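Local coordinates for protein ATP-dependent DNA ligase (Mycobacterium tuberculosis, PDB 6NHX) that joins breaks in double-stranded DNA at the expense of ATP, working with Ku in non-homologous end joining, at residues W189-G197 / K299-E307; L212-F223 / P252-D261. The protein carries 1 engineered substitution. One frame throughout, in Å; residues are numbered along the deposited sequence.

Contact 1. Residues W189-G197 / K299-E307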
loop_
_atom_site.group_PDB
_atom_site.type_symbol
_atom_site.label_atom_id
_atom_site.label_comp_id
_atom_site.label_asym_id
_atom_site.label_seq_id
_atom_site.Cartn_x
_atom_site.Cartn_y
_atom_site.Cartn_z
ATOM N N TRP A 189 11.089 3.086 -6.485
ATOM C CA TRP A 189 11.015 2.312 -7.718
ATOM C C TRP A 189 9.957 2.867 -8.651
ATOM O O TRP A 189 8.847 3.201 -8.224
ATOM C CB TRP A 189 10.645 0.860 -7.420
ATOM C CG TRP A 189 11.741 0.034 -6.846
ATOM C CD1 TRP A 189 12.063 -0.099 -5.522
ATOM C CD2 TRP A 189 12.664 -0.783 -7.572
ATOM N NE1 TRP A 189 13.135 -0.957 -5.385
ATOM C CE2 TRP A 189 13.522 -1.387 -6.630
ATOM C CE3 TRP A 189 12.846 -1.067 -8.934
ATOM C CZ2 TRP A 189 14.544 -2.251 -7.001
ATOM C CZ3 TRP A 189 13.865 -1.931 -9.301
ATOM C CH2 TRP A 189 14.701 -2.511 -8.335
ATOM N N ASN A 190 10.297 2.918 -9.943
ATOM C CA ASN A 190 9.268 3.016 -10.964
ATOM C C ASN A 190 8.296 1.859 -10.785
ATOM O O ASN A 190 8.704 0.727 -10.507
ATOM C CB ASN A 190 9.899 2.870 -12.348
ATOM C CG ASN A 190 10.758 4.042 -12.725
ATOM O OD1 ASN A 190 10.490 5.177 -12.332
ATOM N ND2 ASN A 190 11.803 3.774 -13.499
ATOM N N THR A 191 7.005 2.144 -10.944
ATOM C CA THR A 191 5.956 1.136 -10.852
ATOM C C THR A 191 5.113 1.162 -12.120
ATOM O O THR A 191 4.957 2.204 -12.766
ATOM C CB THR A 191 5.111 1.353 -9.585
ATOM O OG1 THR A 191 5.962 1.222 -8.436
ATOM C CG2 THR A 191 3.989 0.338 -9.477
ATOM N N GLN A 192 4.624 -0.012 -12.517
ATOM C CA GLN A 192 3.821 -0.146 -13.725
ATOM C C GLN A 192 2.658 -1.076 -13.421
ATOM O O GLN A 192 2.859 -2.148 -12.844
ATOM C CB GLN A 192 4.673 -0.727 -14.861
ATOM C CG GLN A 192 3.917 -1.022 -16.159
ATOM C CD GLN A 192 3.332 0.221 -16.789
ATOM O OE1 GLN A 192 4.047 1.204 -17.029
ATOM N NE2 GLN A 192 2.023 0.194 -17.068
ATOM N N GLU A 193 1.448 -0.654 -13.788
ATOM C CA GLU A 193 0.300 -1.540 -13.784
ATOM C C GLU A 193 0.383 -2.484 -14.975
ATOM O O GLU A 193 0.732 -2.085 -16.100
ATOM C CB GLU A 193 -0.994 -0.731 -13.857
ATOM C CG GLU A 193 -1.199 0.154 -12.640
ATOM C CD GLU A 193 -2.236 1.227 -12.870
ATOM O OE1 GLU A 193 -2.922 1.195 -13.912
ATOM O OE2 GLU A 193 -2.362 2.110 -11.996
ATOM N N VAL A 194 0.049 -3.747 -14.724
ATOM C CA VAL A 194 0.064 -4.778 -15.756
ATOM C C VAL A 194 -1.181 -5.634 -15.602
ATOM O O VAL A 194 -1.823 -5.648 -14.552
ATOM C CB VAL A 194 1.329 -5.665 -15.700
ATOM C CG1 VAL A 194 2.593 -4.850 -15.965
ATOM C CG2 VAL A 194 1.409 -6.377 -14.361
ATOM N N VAL A 195 -1.543 -6.339 -16.669
ATOM C CA VAL A 195 -2.622 -7.322 -16.631
ATOM C C VAL A 195 -2.011 -8.717 -16.638
ATOM O O VAL A 195 -1.060 -8.988 -17.387
ATOM C CB VAL A 195 -3.597 -7.119 -17.807
ATOM C CG1 VAL A 195 -4.663 -8.221 -17.854
ATOM C CG2 VAL A 195 -4.235 -5.745 -17.715
ATOM N N ILE A 196 -2.528 -9.599 -15.783
ATOM C CA ILE A 196 -2.040 -10.971 -15.727
ATOM C C ILE A 196 -2.642 -11.773 -16.870
ATOM O O ILE A 196 -3.867 -11.814 -17.039
ATOM C CB ILE A 196 -2.379 -11.605 -14.372
ATOM C CG1 ILE A 196 -1.758 -10.779 -13.240
ATOM C CG2 ILE A 196 -1.895 -13.035 -14.353
ATOM C CD1 ILE A 196 -2.223 -11.205 -11.851
ATOM N N GLY A 197 -1.782 -12.414 -17.668
ATOM C CA GLY A 197 -2.265 -13.273 -18.731
ATOM C C GLY A 197 -2.052 -14.761 -18.534
ATOM O O GLY A 197 -2.593 -15.587 -19.271
ATOM N N LYS A 299 -8.616 -1.681 -10.007
ATOM C CA LYS A 299 -8.199 -1.126 -11.282
ATOM C C LYS A 299 -8.735 -1.981 -12.418
ATOM O O LYS A 299 -8.885 -3.199 -12.277
ATOM C CB LYS A 299 -6.677 -1.025 -11.344
ATOM C CG LYS A 299 -6.144 -0.054 -10.311
ATOM C CD LYS A 299 -4.706 0.346 -10.550
ATOM C CE LYS A 299 -4.303 1.432 -9.558
ATOM N NZ LYS A 299 -2.895 1.872 -9.741
ATOM N N LYS A 300 -9.059 -1.330 -13.534
ATOM C CA LYS A 300 -9.603 -2.094 -14.647
ATOM C C LYS A 300 -8.539 -2.273 -15.715
ATOM O O LYS A 300 -7.756 -1.353 -15.963
ATOM C CB LYS A 300 -10.789 -1.365 -15.283
ATOM C CG LYS A 300 -11.684 -0.607 -14.321
ATOM C CD LYS A 300 -12.971 -0.172 -15.009
ATOM C CE LYS A 300 -13.958 0.430 -14.021
ATOM N NZ LYS A 300 -14.096 -0.409 -12.796
ATOM N N PRO A 301 -8.490 -3.446 -16.346
ATOM C CA PRO A 301 -7.557 -3.632 -17.468
ATOM C C PRO A 301 -7.642 -2.531 -18.510
ATOM O O PRO A 301 -6.602 -2.102 -19.017
ATOM C CB PRO A 301 -7.951 -5.004 -18.033
ATOM C CG PRO A 301 -8.538 -5.733 -16.853
ATOM C CD PRO A 301 -9.227 -4.679 -16.017
ATOM N N SER A 302 -8.849 -2.029 -18.812
ATOM C CA SER A 302 -8.993 -0.994 -19.834
ATOM C C SER A 302 -8.263 0.295 -19.476
ATOM O O SER A 302 -8.017 1.119 -20.363
ATOM C CB SER A 302 -10.473 -0.714 -20.134
ATOM O OG SER A 302 -11.160 -0.226 -18.998
ATOM N N GLU A 303 -7.906 0.483 -18.208
ATOM C CA GLU A 303 -7.204 1.678 -17.755
ATOM C C GLU A 303 -5.690 1.501 -17.714
ATOM O O GLU A 303 -4.978 2.461 -17.396
ATOM C CB GLU A 303 -7.720 2.103 -16.373
ATOM C CG GLU A 303 -9.197 2.497 -16.358
ATOM C CD GLU A 303 -9.788 2.573 -14.957
ATOM O OE1 GLU A 303 -9.152 2.080 -13.999
ATOM O OE2 GLU A 303 -10.901 3.123 -14.821
ATOM N N VAL A 304 -5.186 0.306 -18.018
ATOM C CA VAL A 304 -3.757 0.015 -17.929
ATOM C C VAL A 304 -3.062 0.535 -19.181
ATOM O O VAL A 304 -3.361 0.099 -20.298
ATOM C CB VAL A 304 -3.511 -1.494 -17.753
ATOM C CG1 VAL A 304 -2.027 -1.809 -17.847
ATOM C CG2 VAL A 304 -4.081 -1.980 -16.435
ATOM N N VAL A 305 -2.112 1.449 -18.996
ATOM C CA VAL A 305 -1.341 1.998 -20.106
ATOM C C VAL A 305 0.121 2.075 -19.688
ATOM O O VAL A 305 0.440 2.212 -18.503
ATOM C CB VAL A 305 -1.852 3.393 -20.530
ATOM C CG1 VAL A 305 -3.286 3.315 -21.023
ATOM C CG2 VAL A 305 -1.735 4.365 -19.375
ATOM N N ARG A 306 1.015 1.993 -20.674
ATOM C CA ARG A 306 2.442 2.082 -20.388
ATOM C C ARG A 306 2.781 3.456 -19.825
ATOM O O ARG A 306 2.582 4.477 -20.489
ATOM C CB ARG A 306 3.256 1.801 -21.648
ATOM C CG ARG A 306 3.413 0.330 -21.946
ATOM C CD ARG A 306 4.563 0.068 -22.905
ATOM N NE ARG A 306 5.730 0.905 -22.631
ATOM C CZ ARG A 306 6.947 0.670 -23.115
ATOM N NH1 ARG A 306 7.164 -0.381 -23.896
ATOM N NH2 ARG A 306 7.951 1.485 -22.820
ATOM N N GLU A 307 3.290 3.473 -18.597
ATOM C CA GLU A 307 3.560 4.715 -17.883
ATOM C C GLU A 307 5.029 5.121 -18.015
ATOM O O GLU A 307 5.398 6.266 -17.748
ATOM C CB GLU A 307 3.177 4.565 -16.408
ATOM C CG GLU A 307 1.801 3.938 -16.178
ATOM C CD GLU A 307 1.680 3.253 -14.824
ATOM O OE1 GLU A 307 2.291 3.744 -13.849
ATOM O OE2 GLU A 307 0.977 2.220 -14.732
ATOM O OXT GLU A 307 5.884 4.316 -18.392
HETATM O O HOH W 1 -1.546 2.333 -16.127
#
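The side-chain amide of Gln192 faces the chain end, its OE1 taking a nearly straight bond from Glu307 N (2.9 Å), in the carbonyl plane on a lone pair. Gln192 NE2 donates to Val305 O at 2.9 Å, and also to Glu193 O within strand 190-201. Both acceptors lie close to the amide plane, so the three bonds fix the rotation of this buried group; glutamine, donor and acceptor in one, suits the place. A bend at chi2 (63°) turns its amide to the tail. Glu193 N in turn reaches Glu307 OE2 (3.1 Å) from above the carboxylate plane, although Glu307 is poorly ordered.

Glu193 OE2 forms a salt bridge with NZ of the extended Lys299, modelled improbably short; Glu275 is a weak, more distant second partner of the lysine. Glu193 OE1 lies 4.1 Å from Glu307 OE2, and a water bound to Val305 N lies between the two acids.

Apolar contact comes from Val195 CG2, which packs 3.8 Å from Pro301 CB and 4.0 Å from Val304 CG2. Compact side chains fit this close approach of strand and 3-10 turn.

Pro216 of strand 208-217 touches both valines. Strand 190-201 pairs with that strand and with 273-278 in the antiparallel sheet of the C-terminal, OB-type region; the chain's last residues run back alongside it, roughly antiparallel but without a backbone ladder, and Arg306 makes a cation-pi contact with Trp281.

Contact 2. Residues L212-F223 / P252-D261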
loop_
_atom_site.group_PDB
_atom_site.type_symbol
_atom_site.label_atom_id
_atom_site.label_comp_id
_atom_site.label_asym_id
_atom_site.label_seq_id
_atom_site.Cartn_x
_atom_site.Cartn_y
_atom_site.Cartn_z
ATOM N N LEU A 212 2.827 -14.159 -15.797
ATOM C CA LEU A 212 3.170 -13.654 -17.114
ATOM C C LEU A 212 2.321 -12.406 -17.333
ATOM O O LEU A 212 1.088 -12.491 -17.355
ATOM C CB LEU A 212 2.897 -14.726 -18.168
ATOM C CG LEU A 212 3.842 -15.947 -18.160
ATOM C CD1 LEU A 212 5.309 -15.539 -18.120
ATOM C CD2 LEU A 212 3.540 -16.949 -17.034
ATOM N N MET A 213 2.984 -11.257 -17.462
ATOM C CA MET A 213 2.383 -9.931 -17.450
ATOM C C MET A 213 2.197 -9.405 -18.860
ATOM O O MET A 213 2.988 -9.709 -19.757
ATOM C CB MET A 213 3.328 -8.944 -16.755
ATOM C CG MET A 213 3.748 -9.299 -15.341
ATOM S SD MET A 213 5.007 -8.117 -14.794
ATOM C CE MET A 213 6.341 -8.474 -15.927
ATOM N N GLY A 214 1.189 -8.551 -19.034
ATOM C CA GLY A 214 1.026 -7.870 -20.306
ATOM C C GLY A 214 0.410 -6.487 -20.180
ATOM O O GLY A 214 -0.232 -6.158 -19.168
ATOM N N ILE A 215 0.607 -5.698 -21.221
ATOM C CA ILE A 215 -0.039 -4.392 -21.366
ATOM C C ILE A 215 -1.093 -4.533 -22.462
ATOM O O ILE A 215 -0.758 -4.968 -23.566
ATOM C CB ILE A 215 0.977 -3.299 -21.751
ATOM C CG1 ILE A 215 2.101 -3.198 -20.719
ATOM C CG2 ILE A 215 0.282 -1.954 -21.937
ATOM C CD1 ILE A 215 1.661 -2.755 -19.336
ATOM N N PRO A 216 -2.352 -4.176 -22.208
ATOM C CA PRO A 216 -3.374 -4.325 -23.256
ATOM C C PRO A 216 -3.059 -3.474 -24.478
ATOM O O PRO A 216 -2.690 -2.300 -24.370
ATOM C CB PRO A 216 -4.661 -3.858 -22.565
ATOM C CG PRO A 216 -4.387 -4.060 -21.116
ATOM C CD PRO A 216 -2.937 -3.729 -20.937
ATOM N N GLY A 217 -3.202 -4.080 -25.648
ATOM C CA GLY A 217 -3.048 -3.354 -26.885
ATOM C C GLY A 217 -4.047 -3.830 -27.910
ATOM O O GLY A 217 -4.900 -4.679 -27.629
ATOM N N PRO A 218 -3.978 -3.286 -29.122
ATOM C CA PRO A 218 -4.742 -3.885 -30.219
ATOM C C PRO A 218 -4.237 -5.301 -30.444
ATOM O O PRO A 218 -3.031 -5.542 -30.512
ATOM C CB PRO A 218 -4.429 -2.972 -31.412
ATOM C CG PRO A 218 -3.885 -1.706 -30.820
ATOM C CD PRO A 218 -3.200 -2.113 -29.553
ATOM N N GLY A 219 -5.157 -6.245 -30.517
ATOM C CA GLY A 219 -4.766 -7.615 -30.737
ATOM C C GLY A 219 -4.420 -8.400 -29.492
ATOM O O GLY A 219 -4.127 -9.596 -29.607
ATOM N N GLY A 220 -4.431 -7.775 -28.312
ATOM C CA GLY A 220 -4.291 -8.523 -27.077
ATOM C C GLY A 220 -3.230 -7.945 -26.165
ATOM O O GLY A 220 -2.767 -6.813 -26.333
ATOM N N LEU A 221 -2.865 -8.716 -25.139
ATOM C CA LEU A 221 -1.834 -8.277 -24.209
ATOM C C LEU A 221 -0.465 -8.307 -24.871
ATOM O O LEU A 221 -0.101 -9.287 -25.532
ATOM C CB LEU A 221 -1.799 -9.181 -22.971
ATOM C CG LEU A 221 -2.975 -9.146 -21.998
ATOM C CD1 LEU A 221 -2.681 -10.074 -20.819
ATOM C CD2 LEU A 221 -3.238 -7.735 -21.521
ATOM N N GLN A 222 0.289 -7.226 -24.700
ATOM C CA GLN A 222 1.673 -7.167 -25.155
ATOM C C GLN A 222 2.531 -7.677 -24.005
ATOM O O GLN A 222 2.609 -7.042 -22.949
ATOM C CB GLN A 222 2.022 -5.737 -25.550
ATOM C CG GLN A 222 1.045 -5.177 -26.578
ATOM C CD GLN A 222 1.214 -3.692 -26.809
ATOM O OE1 GLN A 222 2.025 -3.272 -27.632
ATOM N NE2 GLN A 222 0.439 -2.887 -26.091
ATOM N N PHE A 223 3.144 -8.841 -24.199
ATOM C CA PHE A 223 3.882 -9.511 -23.136
ATOM C C PHE A 223 4.976 -8.600 -22.584
ATOM O O PHE A 223 5.776 -8.029 -23.337
ATOM C CB PHE A 223 4.472 -10.798 -23.715
ATOM C CG PHE A 223 5.252 -11.624 -22.740
ATOM C CD1 PHE A 223 6.488 -12.145 -23.100
ATOM C CD2 PHE A 223 4.746 -11.920 -21.490
ATOM C CE1 PHE A 223 7.210 -12.928 -22.222
ATOM C CE2 PHE A 223 5.463 -12.702 -20.607
ATOM C CZ PHE A 223 6.706 -13.202 -20.973
ATOM N N PRO A 252 -4.193 -14.906 -24.044
ATOM C CA PRO A 252 -4.622 -13.520 -24.258
ATOM C C PRO A 252 -3.571 -12.631 -24.901
ATOM O O PRO A 252 -3.839 -11.444 -25.126
ATOM C CB PRO A 252 -4.905 -13.050 -22.826
ATOM C CG PRO A 252 -3.873 -13.777 -22.010
ATOM C CD PRO A 252 -3.772 -15.147 -22.644
ATOM N N PHE A 253 -2.401 -13.170 -25.214
ATOM C CA PHE A 253 -1.299 -12.358 -25.709
ATOM C C PHE A 253 -1.408 -12.138 -27.213
ATOM O O PHE A 253 -1.975 -12.954 -27.936
ATOM C CB PHE A 253 0.028 -13.020 -25.347
ATOM C CG PHE A 253 0.274 -13.049 -23.871
ATOM C CD1 PHE A 253 0.757 -11.927 -23.227
ATOM C CD2 PHE A 253 -0.016 -14.190 -23.124
ATOM C CE1 PHE A 253 0.956 -11.929 -21.856
ATOM C CE2 PHE A 253 0.176 -14.196 -21.740
ATOM C CZ PHE A 253 0.678 -13.075 -21.118
ATOM N N ASP A 254 -0.865 -11.002 -27.668
ATOM C CA ASP A 254 -0.947 -10.637 -29.079
ATOM C C ASP A 254 -0.016 -11.436 -29.985
ATOM O O ASP A 254 -0.187 -11.395 -31.204
ATOM C CB ASP A 254 -0.774 -9.117 -29.284
ATOM C CG ASP A 254 0.643 -8.628 -29.059
ATOM O OD1 ASP A 254 1.477 -9.357 -28.491
ATOM O OD2 ASP A 254 0.927 -7.479 -29.462
ATOM N N VAL A 255 0.962 -12.132 -29.421
ATOM C CA VAL A 255 1.877 -13.023 -30.128
ATOM C C VAL A 255 1.967 -14.265 -29.249
ATOM O O VAL A 255 2.082 -14.113 -28.024
ATOM C CB VAL A 255 3.257 -12.358 -30.276
ATOM C CG1 VAL A 255 4.287 -13.369 -30.707
ATOM C CG2 VAL A 255 3.195 -11.213 -31.301
ATOM N N PRO A 256 1.890 -15.482 -29.787
ATOM C CA PRO A 256 2.018 -16.672 -28.928
ATOM C C PRO A 256 3.336 -16.627 -28.176
ATOM O O PRO A 256 4.392 -16.366 -28.765
ATOM C CB PRO A 256 1.962 -17.841 -29.918
ATOM C CG PRO A 256 1.308 -17.271 -31.171
ATOM C CD PRO A 256 1.754 -15.831 -31.214
ATOM N N LEU A 257 3.269 -16.879 -26.871
ATOM C CA LEU A 257 4.435 -16.691 -26.019
ATOM C C LEU A 257 5.575 -17.603 -26.475
ATOM O O LEU A 257 5.337 -18.737 -26.894
ATOM C CB LEU A 257 4.098 -17.047 -24.569
ATOM C CG LEU A 257 3.249 -16.081 -23.745
ATOM C CD1 LEU A 257 3.012 -16.664 -22.350
ATOM C CD2 LEU A 257 3.905 -14.722 -23.606
ATOM N N PRO A 258 6.821 -17.148 -26.375
ATOM C CA PRO A 258 7.947 -18.037 -26.682
ATOM C C PRO A 258 7.992 -19.223 -25.730
ATOM O O PRO A 258 7.480 -19.175 -24.610
ATOM C CB PRO A 258 9.184 -17.136 -26.529
ATOM C CG PRO A 258 8.744 -15.899 -25.926
ATOM C CD PRO A 258 7.245 -15.782 -26.047
ATOM N N ALA A 259 8.638 -20.293 -26.201
ATOM C CA ALA A 259 8.613 -21.584 -25.514
ATOM C C ALA A 259 8.973 -21.466 -24.037
ATOM O O ALA A 259 8.275 -22.013 -23.175
ATOM C CB ALA A 259 9.575 -22.545 -26.213
ATOM N N ARG A 260 10.064 -20.763 -23.723
ATOM C CA ARG A 260 10.526 -20.706 -22.337
ATOM C C ARG A 260 9.512 -20.017 -21.443
ATOM O O ARG A 260 9.362 -20.384 -20.269
ATOM C CB ARG A 260 11.869 -19.979 -22.255
ATOM N N ASP A 261 8.811 -19.014 -21.969
ATOM C CA ASP A 261 7.810 -18.306 -21.179
ATOM C C ASP A 261 6.496 -19.066 -21.078
ATOM O O ASP A 261 5.744 -18.853 -20.117
ATOM C CB ASP A 261 7.564 -16.911 -21.762
ATOM C CG ASP A 261 8.801 -16.034 -21.712
ATOM O OD1 ASP A 261 9.380 -15.766 -22.786
ATOM O OD2 ASP A 261 9.200 -15.623 -20.599
HETATM O O HOH W 2 -2.310 -9.943 -32.320
HETATM O O HOH W 3 3.167 -10.049 -26.691
#
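Leu221 and Phe253 form a single backbone bridge, in which Leu221 N donates to Pro252 O (2.9 Å) and Asp254 N to Leu221 O (2.8 Å). The loop thus lies along the start of strand 220-228, just after the type II turn of Gly217 to Gly220. Gly220 suits this place because its backbone angles and the nearby Pro252 O leave no room for a side chain.

The Phe253 ring stands edge-on over the hairpin, where Gly214, lacking a side chain, leaves room for CE1. Its edge faces Leu212 O, Met213 O and Leu221 O; Phe253 CZ packs against Leu212 CB, and Phe253 CD1 lies 3.8 Å from Leu221 CB. The edge of Phe223 is directed at the face of Phe253 in an offset edge-to-face pair, with centroids 5.6 Å apart and planes at 84°. With CG anti to the backbone N (chi1 -179°), the Phe223 ring extends to Leu257, whose CD2 sits over its face, 3.6 Å from the centroid, in a CH-pi contact. The same methyl also lies over a face of Phe253, while the leucine's other branch, CD1, approaches Leu212 CG. At the Phe223 edge lies the Asp261 carboxylate, with OD2 3.5 Å from Phe223 CZ; the polarised ring hydrogens probably make this tolerable. Asp254 OD1 accepts a bond from a water held by Phe223 N.

Tyr267 of strand 266-268 touches Pro252, Phe253 and Leu257, and Ile265 packs on Leu212 and Leu257. Loop and short helix 259-262 lie along one side of the hairpin of strands 208-217 and 220-228, in the OB-type C-terminal region.

In the fold
The two contacts meet on neighbouring strands of one antiparallel sheet: Val195 O lies 2.8 Å from Gly214 N and Gly197 N 2.9 Å from Leu212 O, both probable hydrogen bonds. Each is partly buried, mixing buried strand residues with exposed ones. Contact 1 fastens the end of the chain to strand 190-201 mainly through polar side chains, a salt bridge and water; it is the one nearer the nucleotide, with the Lys299 side chain about 5 Å from ATP. Contact 2, farther from the centre of the chain and away from annotated sites, relies instead on a backbone bridge and on aromatic and leucine packing over the hairpin.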